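Long-range contacts in fructokinase (Vibrio cholerae serotype O1, PDB 5YGG), which catalyses the ATP-dependent phosphorylation of fructose, as a sugar kinase of the PfkB carbohydrate kinase family: residues F171-R176 / A188-A193; L196-K201 / Q227-V232; D266-G271 / W294-G299. The protein carries 2 engineered substitutions. One frame throughout, in Å; residues are numbered along the deposited sequence.

Contact 1 of 3, residues F171-R176 / A188-A193. With CA (calcium ion), chain D; FRU (beta-D-fructofuranose), chain C.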
loop_
_atom_site.group_PDB
_atom_site.type_symbol
_atom_site.label_atom_id
_atom_site.label_comp_id
_atom_site.label_asym_id
_atom_site.label_seq_id
_atom_site.Cartn_x
_atom_site.Cartn_y
_atom_site.Cartn_z
ATOM N N PHE A 171 22.036 16.888 -3.245
ATOM C CA PHE A 171 20.613 16.908 -3.569
ATOM C C PHE A 171 20.370 16.270 -4.923
ATOM O O PHE A 171 21.023 16.602 -5.916
ATOM C CB PHE A 171 20.081 18.349 -3.562
ATOM C CG PHE A 171 18.590 18.464 -3.805
ATOM C CD1 PHE A 171 17.685 17.803 -2.998
ATOM C CD2 PHE A 171 18.102 19.270 -4.820
ATOM C CE1 PHE A 171 16.316 17.920 -3.200
ATOM C CE2 PHE A 171 16.727 19.393 -5.037
ATOM C CZ PHE A 171 15.837 18.714 -4.225
ATOM N N ASP A 172 19.427 15.338 -4.951
ATOM C CA ASP A 172 19.000 14.680 -6.166
ATOM C C ASP A 172 17.491 14.857 -6.197
ATOM O O ASP A 172 16.796 14.189 -5.440
ATOM C CB ASP A 172 19.413 13.200 -6.131
ATOM C CG ASP A 172 18.859 12.385 -7.303
ATOM O OD1 ASP A 172 18.237 12.951 -8.231
ATOM O OD2 ASP A 172 19.078 11.154 -7.294
ATOM N N PRO A 173 16.986 15.773 -7.043
ATOM C CA PRO A 173 15.535 16.010 -7.078
ATOM C C PRO A 173 14.724 14.714 -7.123
ATOM O O PRO A 173 13.836 14.553 -6.288
ATOM C CB PRO A 173 15.345 16.831 -8.355
ATOM C CG PRO A 173 16.602 17.621 -8.451
ATOM C CD PRO A 173 17.708 16.686 -7.945
ATOM N N ASN A 174 15.043 13.802 -8.035
ATOM C CA ASN A 174 14.357 12.516 -8.062
ATOM C C ASN A 174 12.846 12.721 -8.038
ATOM O O ASN A 174 12.144 12.226 -7.147
ATOM C CB ASN A 174 14.783 11.659 -6.867
ATOM C CG ASN A 174 15.278 10.287 -7.273
ATOM O OD1 ASN A 174 14.864 9.737 -8.294
ATOM N ND2 ASN A 174 16.172 9.722 -6.462
ATOM N N LEU A 175 12.354 13.484 -9.003
ATOM C CA LEU A 175 10.978 13.978 -8.949
ATOM C C LEU A 175 9.910 12.884 -8.987
ATOM O O LEU A 175 9.942 11.976 -9.830
ATOM C CB LEU A 175 10.753 14.958 -10.094
ATOM C CG LEU A 175 11.674 16.174 -10.083
ATOM C CD1 LEU A 175 11.389 17.077 -11.299
ATOM C CD2 LEU A 175 11.569 16.953 -8.744
ATOM N N ARG A 176 8.964 12.987 -8.057
ATOM C CA ARG A 176 7.788 12.121 -8.039
ATOM C C ARG A 176 6.583 12.989 -7.709
ATOM O O ARG A 176 6.197 13.113 -6.551
ATOM C CB ARG A 176 7.941 10.993 -7.027
ATOM C CG ARG A 176 9.250 10.209 -7.137
ATOM C CD ARG A 176 9.304 9.241 -8.337
ATOM N NE ARG A 176 10.465 8.368 -8.179
ATOM C CZ ARG A 176 11.671 8.618 -8.685
ATOM N NH1 ARG A 176 11.878 9.698 -9.431
ATOM N NH2 ARG A 176 12.671 7.778 -8.454
ATOM N N ALA A 188 9.258 25.396 -7.341
ATOM C CA ALA A 188 9.907 26.390 -6.480
ATOM C C ALA A 188 10.579 25.745 -5.267
ATOM O O ALA A 188 11.683 26.139 -4.876
ATOM C CB ALA A 188 8.907 27.445 -6.023
ATOM N N THR A 189 9.903 24.772 -4.665
ATOM C CA THR A 189 10.430 24.111 -3.476
ATOM C C THR A 189 11.716 23.356 -3.818
ATOM O O THR A 189 12.724 23.428 -3.097
ATOM C CB THR A 189 9.378 23.155 -2.854
ATOM O OG1 THR A 189 8.215 23.910 -2.471
ATOM C CG2 THR A 189 9.937 22.485 -1.619
ATOM N N VAL A 190 11.699 22.654 -4.944
ATOM C CA VAL A 190 12.870 21.913 -5.357
ATOM C C VAL A 190 14.018 22.860 -5.702
ATOM O O VAL A 190 15.158 22.635 -5.307
ATOM C CB VAL A 190 12.542 21.004 -6.554
ATOM C CG1 VAL A 190 13.811 20.385 -7.113
ATOM C CG2 VAL A 190 11.565 19.905 -6.109
ATOM N N MET A 191 13.715 23.949 -6.395
ATOM C CA MET A 191 14.801 24.852 -6.774
ATOM C C MET A 191 15.388 25.562 -5.557
ATOM O O MET A 191 16.559 25.932 -5.562
ATOM C CB MET A 191 14.323 25.864 -7.814
ATOM C CG MET A 191 14.031 25.233 -9.166
ATOM S SD MET A 191 15.462 24.347 -9.820
ATOM C CE MET A 191 16.520 25.726 -10.257
ATOM N N ARG A 192 14.587 25.753 -4.510
ATOM C CA ARG A 192 15.139 26.294 -3.268
ATOM C C ARG A 192 16.207 25.352 -2.682
ATOM O O ARG A 192 17.235 25.803 -2.180
ATOM C CB ARG A 192 14.036 26.560 -2.236
ATOM C CG ARG A 192 14.598 26.802 -0.831
ATOM C CD ARG A 192 13.770 27.783 -0.036
ATOM N NE ARG A 192 12.763 27.157 0.812
ATOM C CZ ARG A 192 12.859 27.051 2.136
ATOM N NH1 ARG A 192 13.927 27.508 2.778
ATOM N NH2 ARG A 192 11.882 26.486 2.820
ATOM N N ALA A 193 15.970 24.047 -2.763
ATOM C CA ALA A 193 16.945 23.083 -2.273
ATOM C C ALA A 193 18.163 23.025 -3.192
ATOM O O ALA A 193 19.302 22.865 -2.731
ATOM C CB ALA A 193 16.313 21.719 -2.144
HETATM CA CA CA D . 16.264 9.225 -10.270
HETATM C C1 FRU C . 10.792 6.716 -4.269
HETATM C C2 FRU C . 11.206 5.748 -5.405
HETATM C C3 FRU C . 11.333 4.294 -4.928
HETATM C C4 FRU C . 12.334 3.763 -5.650
HETATM C C5 FRU C . 13.358 5.015 -5.844
HETATM C C6 FRU C . 14.176 4.913 -7.106
HETATM O O1 FRU C . 11.851 6.980 -3.354
HETATM O O2 FRU C . 10.373 5.850 -6.389
HETATM O O3 FRU C . 10.041 3.628 -5.211
HETATM O O4 FRU C . 13.041 2.686 -4.983
HETATM O O5 FRU C . 12.643 6.109 -5.901
HETATM O O6 FRU C . 14.896 6.138 -7.232
HETATM O O HOH W 1 17.293 11.796 -10.401
HETATM O O HOH W 2 18.254 8.996 -8.585
HETATM O O HOH W 3 14.108 10.312 -11.207
#

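Contact 2 of 3, residues L196-K201 / Q227-V232. With ADP (adenosine-5'-diphosphate), chain B.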
loop_
_atom_site.group_PDB
_atom_site.type_symbol
_atom_site.label_atom_id
_atom_site.label_comp_id
_atom_site.label_asym_id
_atom_site.label_seq_id
_atom_site.Cartn_x
_atom_site.Cartn_y
_atom_site.Cartn_z
ATOM N N LEU A 196 20.742 25.295 -2.163
ATOM C CA LEU A 196 21.438 25.045 -0.906
ATOM C C LEU A 196 22.542 23.998 -1.042
ATOM O O LEU A 196 23.323 23.805 -0.117
ATOM C CB LEU A 196 20.453 24.587 0.169
ATOM C CG LEU A 196 19.418 25.593 0.665
ATOM C CD1 LEU A 196 18.387 24.894 1.538
ATOM C CD2 LEU A 196 20.113 26.706 1.444
ATOM N N ALA A 197 22.607 23.322 -2.186
ATOM C CA ALA A 197 23.449 22.127 -2.294
ATOM C C ALA A 197 24.872 22.393 -2.778
ATOM O O ALA A 197 25.122 23.340 -3.531
ATOM C CB ALA A 197 22.784 21.111 -3.204
ATOM N N ASP A 198 25.795 21.538 -2.338
ATOM C CA ASP A 198 27.166 21.519 -2.850
ATOM C C ASP A 198 27.231 20.683 -4.110
ATOM O O ASP A 198 28.019 20.953 -5.021
ATOM C CB ASP A 198 28.134 20.957 -1.809
ATOM C CG ASP A 198 28.258 21.853 -0.606
ATOM O OD1 ASP A 198 28.987 22.869 -0.709
ATOM O OD2 ASP A 198 27.616 21.558 0.419
ATOM N N VAL A 199 26.404 19.643 -4.132
ATOM C CA VAL A 199 26.376 18.685 -5.229
ATOM C C VAL A 199 24.931 18.491 -5.629
ATOM O O VAL A 199 24.098 18.242 -4.774
ATOM C CB VAL A 199 26.978 17.313 -4.820
ATOM C CG1 VAL A 199 26.813 16.294 -5.949
ATOM C CG2 VAL A 199 28.436 17.469 -4.424
ATOM N N VAL A 200 24.625 18.641 -6.917
ATOM C CA VAL A 200 23.277 18.371 -7.394
ATOM C C VAL A 200 23.362 17.408 -8.549
ATOM O O VAL A 200 24.170 17.597 -9.460
ATOM C CB VAL A 200 22.536 19.644 -7.849
ATOM C CG1 VAL A 200 21.088 19.314 -8.233
ATOM C CG2 VAL A 200 22.525 20.681 -6.739
ATOM N N LYS A 201 22.527 16.375 -8.510
ATOM C CA LYS A 201 22.426 15.442 -9.621
ATOM C C LYS A 201 21.054 15.547 -10.273
ATOM O O LYS A 201 20.041 15.464 -9.576
ATOM C CB LYS A 201 22.666 14.012 -9.138
ATOM C CG LYS A 201 22.449 12.953 -10.208
ATOM C CD LYS A 201 21.164 12.182 -9.941
ATOM C CE LYS A 201 20.984 11.042 -10.910
ATOM N NZ LYS A 201 19.602 10.495 -10.823
ATOM N N GLN A 227 25.818 29.271 -8.368
ATOM C CA GLN A 227 27.209 28.986 -7.997
ATOM C C GLN A 227 27.356 27.606 -7.327
ATOM O O GLN A 227 27.978 27.462 -6.269
ATOM C CB GLN A 227 27.751 30.103 -7.084
ATOM C CG GLN A 227 27.724 31.509 -7.710
ATOM C CD GLN A 227 28.764 31.687 -8.812
ATOM O OE1 GLN A 227 28.621 32.562 -9.682
ATOM N NE2 GLN A 227 29.817 30.873 -8.775
ATOM N N ILE A 228 26.784 26.585 -7.950
ATOM C CA ILE A 228 26.884 25.231 -7.399
ATOM C C ILE A 228 28.248 24.625 -7.708
ATOM O O ILE A 228 28.679 24.622 -8.863
ATOM C CB ILE A 228 25.782 24.314 -7.951
ATOM C CG1 ILE A 228 24.413 24.951 -7.737
ATOM C CG2 ILE A 228 25.839 22.921 -7.291
ATOM C CD1 ILE A 228 23.307 24.301 -8.548
ATOM N N PRO A 229 28.942 24.119 -6.675
ATOM C CA PRO A 229 30.275 23.538 -6.871
ATOM C C PRO A 229 30.306 22.389 -7.890
ATOM O O PRO A 229 31.212 22.308 -8.728
ATOM C CB PRO A 229 30.634 23.030 -5.470
ATOM C CG PRO A 229 29.872 23.921 -4.550
ATOM C CD PRO A 229 28.574 24.192 -5.249
ATOM N N LEU A 230 29.314 21.509 -7.826
ATOM C CA LEU A 230 29.288 20.337 -8.701
ATOM C C LEU A 230 27.874 20.006 -9.123
ATOM O O LEU A 230 27.015 19.739 -8.283
ATOM C CB LEU A 230 29.916 19.125 -8.014
ATOM C CG LEU A 230 29.819 17.783 -8.765
ATOM C CD1 LEU A 230 30.437 17.863 -10.167
ATOM C CD2 LEU A 230 30.474 16.660 -7.957
ATOM N N VAL A 231 27.628 20.041 -10.427
ATOM C CA VAL A 231 26.363 19.567 -10.959
ATOM C C VAL A 231 26.645 18.398 -11.892
ATOM O O VAL A 231 27.523 18.490 -12.739
ATOM C CB VAL A 231 25.613 20.672 -11.685
ATOM C CG1 VAL A 231 24.444 20.099 -12.479
ATOM C CG2 VAL A 231 25.119 21.710 -10.672
ATOM N N VAL A 232 25.927 17.292 -11.704
ATOM C CA VAL A 232 26.073 16.145 -12.585
ATOM C C VAL A 232 24.740 15.844 -13.264
ATOM O O VAL A 232 23.692 15.800 -12.612
ATOM C CB VAL A 232 26.573 14.914 -11.824
ATOM C CG1 VAL A 232 26.665 13.723 -12.763
ATOM C CG2 VAL A 232 27.924 15.229 -11.200
HETATM P PB ADP B . 18.087 8.614 -13.800
HETATM O O1B ADP B . 17.146 9.275 -14.823
HETATM O O2B ADP B . 17.305 8.219 -12.614
HETATM O O3B ADP B . 19.184 9.605 -13.368
HETATM P PA ADP B . 19.666 7.350 -15.874
HETATM O O1A ADP B . 18.833 6.706 -17.011
HETATM O O2A ADP B . 20.012 8.768 -16.269
HETATM O O3A ADP B . 18.808 7.330 -14.456
HETATM O "O5'" ADP B . 20.989 6.523 -15.665
HETATM C "C5'" ADP B . 21.582 6.501 -14.384
HETATM C "C4'" ADP B . 22.905 6.189 -14.481
HETATM O "O4'" ADP B . 23.080 4.674 -14.530
HETATM C "C3'" ADP B . 23.531 6.711 -15.826
HETATM O "O3'" ADP B . 24.256 7.982 -15.627
HETATM C "C2'" ADP B . 24.356 5.804 -16.177
HETATM O "O2'" ADP B . 25.661 6.054 -15.544
HETATM C "C1'" ADP B . 23.712 4.393 -15.641
HETATM N N9 ADP B . 22.840 3.852 -16.606
HETATM C C8 ADP B . 21.507 3.900 -16.842
HETATM N N7 ADP B . 21.254 3.167 -17.952
HETATM C C5 ADP B . 22.436 2.658 -18.404
HETATM C C6 ADP B . 22.743 1.849 -19.482
HETATM N N6 ADP B . 22.080 1.254 -20.483
HETATM N N1 ADP B . 24.034 1.481 -19.711
HETATM C C2 ADP B . 25.024 1.914 -18.871
HETATM N N3 ADP B . 24.737 2.709 -17.809
HETATM C C4 ADP B . 23.426 3.080 -17.576
#

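Contact 3 of 3, residues D266-G271 / W294-G299. With ADP (adenosine-5'-diphosphate), chain B; FRU (beta-D-fructofuranose), chain C.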
loop_
_atom_site.group_PDB
_atom_site.type_symbol
_atom_site.label_atom_id
_atom_site.label_comp_id
_atom_site.label_asym_id
_atom_site.label_seq_id
_atom_site.Cartn_x
_atom_site.Cartn_y
_atom_site.Cartn_z
ATOM N N ASP A 266 20.033 6.139 -8.231
ATOM C CA ASP A 266 20.466 6.151 -6.834
ATOM C C ASP A 266 21.794 5.426 -6.684
ATOM O O ASP A 266 22.632 5.792 -5.861
ATOM C CB ASP A 266 19.416 5.501 -5.933
ATOM C CG ASP A 266 18.069 6.203 -5.999
ATOM O OD1 ASP A 266 18.043 7.432 -6.238
ATOM O OD2 ASP A 266 17.038 5.526 -5.805
ATOM N N ALA A 267 21.973 4.381 -7.482
ATOM C CA ALA A 267 23.236 3.659 -7.495
ATOM C C ALA A 267 24.348 4.575 -7.955
ATOM O O ALA A 267 25.458 4.538 -7.430
ATOM C CB ALA A 267 23.149 2.456 -8.397
ATOM N N PHE A 268 24.038 5.366 -8.977
ATOM C CA PHE A 268 24.940 6.381 -9.507
ATOM C C PHE A 268 25.341 7.332 -8.386
ATOM O O PHE A 268 26.529 7.548 -8.147
ATOM C CB PHE A 268 24.269 7.131 -10.666
ATOM C CG PHE A 268 25.120 8.213 -11.276
ATOM C CD1 PHE A 268 25.176 9.478 -10.708
ATOM C CD2 PHE A 268 25.845 7.979 -12.443
ATOM C CE1 PHE A 268 25.956 10.475 -11.269
ATOM C CE2 PHE A 268 26.616 8.973 -13.004
ATOM C CZ PHE A 268 26.677 10.223 -12.413
ATOM N N VAL A 269 24.357 7.889 -7.678
ATOM C CA VAL A 269 24.650 8.815 -6.578
ATOM C C VAL A 269 25.456 8.137 -5.465
ATOM O O VAL A 269 26.361 8.745 -4.880
ATOM C CB VAL A 269 23.349 9.402 -5.995
ATOM C CG1 VAL A 269 23.626 10.241 -4.747
ATOM C CG2 VAL A 269 22.615 10.216 -7.053
ATOM N N GLY A 270 25.152 6.868 -5.194
ATOM C CA GLY A 270 25.899 6.135 -4.187
ATOM C C GLY A 270 27.380 5.998 -4.498
ATOM O O GLY A 270 28.223 6.171 -3.616
ATOM N N GLY A 271 27.708 5.653 -5.744
ATOM C CA GLY A 271 29.106 5.553 -6.132
ATOM C C GLY A 271 29.791 6.910 -6.078
ATOM O O GLY A 271 30.930 7.038 -5.634
ATOM N N TRP A 294 33.127 5.897 -11.098
ATOM C CA TRP A 294 32.506 4.920 -10.199
ATOM C C TRP A 294 30.979 4.977 -10.291
ATOM O O TRP A 294 30.305 3.952 -10.364
ATOM C CB TRP A 294 32.935 5.160 -8.744
ATOM C CG TRP A 294 34.298 4.622 -8.389
ATOM C CD1 TRP A 294 35.464 4.832 -9.058
ATOM C CD2 TRP A 294 34.626 3.809 -7.252
ATOM N NE1 TRP A 294 36.499 4.183 -8.422
ATOM C CE2 TRP A 294 36.006 3.547 -7.309
ATOM C CE3 TRP A 294 33.882 3.278 -6.195
ATOM C CZ2 TRP A 294 36.661 2.773 -6.351
ATOM C CZ3 TRP A 294 34.532 2.505 -5.244
ATOM C CH2 TRP A 294 35.910 2.265 -5.326
ATOM N N ALA A 295 30.444 6.194 -10.265
ATOM C CA ALA A 295 29.005 6.407 -10.342
ATOM C C ALA A 295 28.398 5.746 -11.589
ATOM O O ALA A 295 27.358 5.104 -11.512
ATOM C CB ALA A 295 28.707 7.893 -10.323
ATOM N N ASN A 296 29.063 5.895 -12.729
ATOM C CA ASN A 296 28.562 5.327 -13.972
ATOM C C ASN A 296 28.536 3.812 -13.876
ATOM O O ASN A 296 27.595 3.162 -14.329
ATOM C CB ASN A 296 29.428 5.743 -15.164
ATOM C CG ASN A 296 29.032 7.091 -15.743
ATOM O OD1 ASN A 296 27.894 7.526 -15.612
ATOM N ND2 ASN A 296 29.978 7.752 -16.397
ATOM N N GLY A 297 29.587 3.260 -13.284
ATOM C CA GLY A 297 29.706 1.817 -13.161
ATOM C C GLY A 297 28.616 1.256 -12.268
ATOM O O GLY A 297 28.030 0.214 -12.569
ATOM N N CYS A 298 28.353 1.948 -11.168
ATOM C CA CYS A 298 27.316 1.547 -10.220
ATOM C C CYS A 298 25.939 1.612 -10.864
ATOM O O CYS A 298 25.123 0.695 -10.718
ATOM C CB CYS A 298 27.365 2.436 -8.966
ATOM S SG CYS A 298 28.815 2.111 -7.906
ATOM N N GLY A 299 25.685 2.699 -11.584
ATOM C CA GLY A 299 24.424 2.868 -12.281
ATOM C C GLY A 299 24.139 1.745 -13.263
ATOM O O GLY A 299 23.023 1.229 -13.317
HETATM P PB ADP B . 18.087 8.614 -13.800
HETATM O O1B ADP B . 17.146 9.275 -14.823
HETATM O O2B ADP B . 17.305 8.219 -12.614
HETATM O O3B ADP B . 19.184 9.605 -13.368
HETATM P PA ADP B . 19.666 7.350 -15.874
HETATM O O1A ADP B . 18.833 6.706 -17.011
HETATM O O2A ADP B . 20.012 8.768 -16.269
HETATM O O3A ADP B . 18.808 7.330 -14.456
HETATM O "O5'" ADP B . 20.989 6.523 -15.665
HETATM C "C5'" ADP B . 21.582 6.501 -14.384
HETATM C "C4'" ADP B . 22.905 6.189 -14.481
HETATM O "O4'" ADP B . 23.080 4.674 -14.530
HETATM C "C3'" ADP B . 23.531 6.711 -15.826
HETATM O "O3'" ADP B . 24.256 7.982 -15.627
HETATM C "C2'" ADP B . 24.356 5.804 -16.177
HETATM O "O2'" ADP B . 25.661 6.054 -15.544
HETATM C "C1'" ADP B . 23.712 4.393 -15.641
HETATM N N9 ADP B . 22.840 3.852 -16.606
HETATM C C8 ADP B . 21.507 3.900 -16.842
HETATM N N7 ADP B . 21.254 3.167 -17.952
HETATM C C5 ADP B . 22.436 2.658 -18.404
HETATM C C6 ADP B . 22.743 1.849 -19.482
HETATM N N6 ADP B . 22.080 1.254 -20.483
HETATM N N1 ADP B . 24.034 1.481 -19.711
HETATM C C2 ADP B . 25.024 1.914 -18.871
HETATM N N3 ADP B . 24.737 2.709 -17.809
HETATM C C4 ADP B . 23.426 3.080 -17.576
HETATM C C1 FRU C . 10.792 6.716 -4.269
HETATM C C2 FRU C . 11.206 5.748 -5.405
HETATM C C3 FRU C . 11.333 4.294 -4.928
HETATM C C4 FRU C . 12.334 3.763 -5.650
HETATM C C5 FRU C . 13.358 5.015 -5.844
HETATM C C6 FRU C . 14.176 4.913 -7.106
HETATM O O1 FRU C . 11.851 6.980 -3.354
HETATM O O2 FRU C . 10.373 5.850 -6.389
HETATM O O3 FRU C . 10.041 3.628 -5.211
HETATM O O4 FRU C . 13.041 2.686 -4.983
HETATM O O5 FRU C . 12.643 6.109 -5.901
HETATM O O6 FRU C . 14.896 6.138 -7.232
#

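Contact 1 of 3, residues F171-R176 / A188-A193
OD1 of N174 is held by two positive partners: the calcium ion, 2.5 Å away, and NH2 of R176, whose hydrogen bond to OD1 is weak and strongly bent. Three waters also bind the calcium. Two of them each donate to one carboxylate oxygen of D172, placing that residue in the metal's second shell, and the third accepts from R176 NH1. The guanidinium is fixed from more than one side. NH1 points almost straight (165°) at L175 O, approaching from above the carbonyl plane, while NE makes a 3.1 Å bond to O2 of the fructose and NH2 another to its O5. N174 ND2 is tied in turn to D266, which also binds the fructose.

The surface turned to helix 186-194 is entirely different. A chi1 of -176° swings the F171 ring out to the helix, where A193 CB lies over one face, 3.8 Å from the ring centroid. P173 N covers the opposite face. V190 fits CG1 in plane against the ring edge, 3.7 Å from F171 CE2, and the same methyl touches P173 CB. Its other methyl, CG2, meets L175 CD2 at 4.0 Å. L210 of helix 204-211 packs on both P173 and V190.

Strand 168-172, helix 186-194 and strand 199-203 form a beta-alpha-beta unit, and this contact packs its helix on its first strand. No hydrogen bond crosses between 171-176 and 188-193, so the helix is seated on the strand and the loop after it mainly by apolar contacts, whereas D172, N174 and R176 serve calcium, water and sugar.

Contact 2 of 3, residues L196-K201 / Q227-V232
K201 starts beside V232 and finishes at the nucleotide. Its CB lies 4.0 Å from V232 O, and CG keeps against that same carbonyl oxygen. The chain then bends at chi2 (-107°), turning away from strand 230-234, and CD packs on V269 of helix 264-278. CE approaches the ADP beta-phosphate, and NZ donates to ADP O3B at 2.7 Å; D172 OD2 adds only a long, weak ion pair.

Behind this lysine the short segments 199-201 and 230-232 run parallel, their axes 4.8 Å apart and only 11° off in direction. Three backbone hydrogen bonds join the two strands: L230 N to D198 O, V200 N to L230 O, and V232 N to V200 O, the last 2.9 Å long. V199 and L230 lie side by side on the face that also carries K201 and V232, and they meet through methyls. On the other face the side chains of V200 and I228 cross at about a right angle, CG2 to CG2 4.0 Å. At the strand entrance the P229 ring sits close to the backbone of D198, with CD 3.3 Å from D198 O, while D198 OD2 is bonded to V169 N on the next strand.

Neighbouring parallel strands linked through helices 204-211 and 216-222 form a beta-alpha-beta crossover, a basic unit of the ribokinase-like alpha/beta fold, in which the nucleotide phosphates lie toward the C-terminal ends of the central strands.

Contact 3 of 3, residues D266-G271 / W294-G299
F268 and A295 bring two helices together just behind the GXGD motif of the PfkB family, whose aspartate is D266. Segments 266-271 and 294-299, of helices 264-278 and 285-302, run roughly antiparallel, at 147°, with axes only 7.0 Å apart. The small residues A295 and G271 make this closeness possible. F268 CA and A295 CA are separated by 4.1 Å.

F268 has the largest buried area. Its ring, trans to its own N (chi1 180°), lies across A295, whose CB stands almost over its centre, 3.5 Å from the centroid, in a CH-pi contact. F268 CA adds a CA-H...O contact to A295 O. A295 CB also presses close to the carbonyl oxygen of F268, wedged between that backbone and the ring. G271, one turn on, has no side chain, and its CA comes to 4.3 Å from A295 CA and 3.9 Å from C298 SG. A267 faces C298 farther toward the ligands.

Both helices carry groups that reach the ligands. D266 points away from 294-299 and accepts a hydrogen bond from O6 of the fructose, the hydroxyl that a fructokinase phosphorylates. G299 CA comes to 3.2 Å from ADP O4'. N296 ND2 is anchored on V251 O, leaving the amide oxygen turned to the nucleotide: N296 OD1 lies in plane at the edge of the F268 ring, 3.2 Å from CE2, and takes a 2.7 Å hydrogen bond from ADP O2'.

Overall arrangement
All three contacts are buried, but different forces hold them. Contact 2 is a backbone-bonded seam of the central sheet; contacts 1 and 3 are side-chain interfaces without a hydrogen bond between their segments, one setting a helix on a strand, the other pairing two helices. Contacts 1 and 2 share the sheet, where strands 168-172 and 199-203 are neighbours, F171 bonding to V199 and K201. Contact 3 lies across the chain's centre from contact 1, yet N174 and D266 join them beside the fructose, while V232 meets F268 between contacts 2 and 3. Contacts 1 and 3 touch the sugar, 2 and 3 the ADP, and 1 binds the calcium.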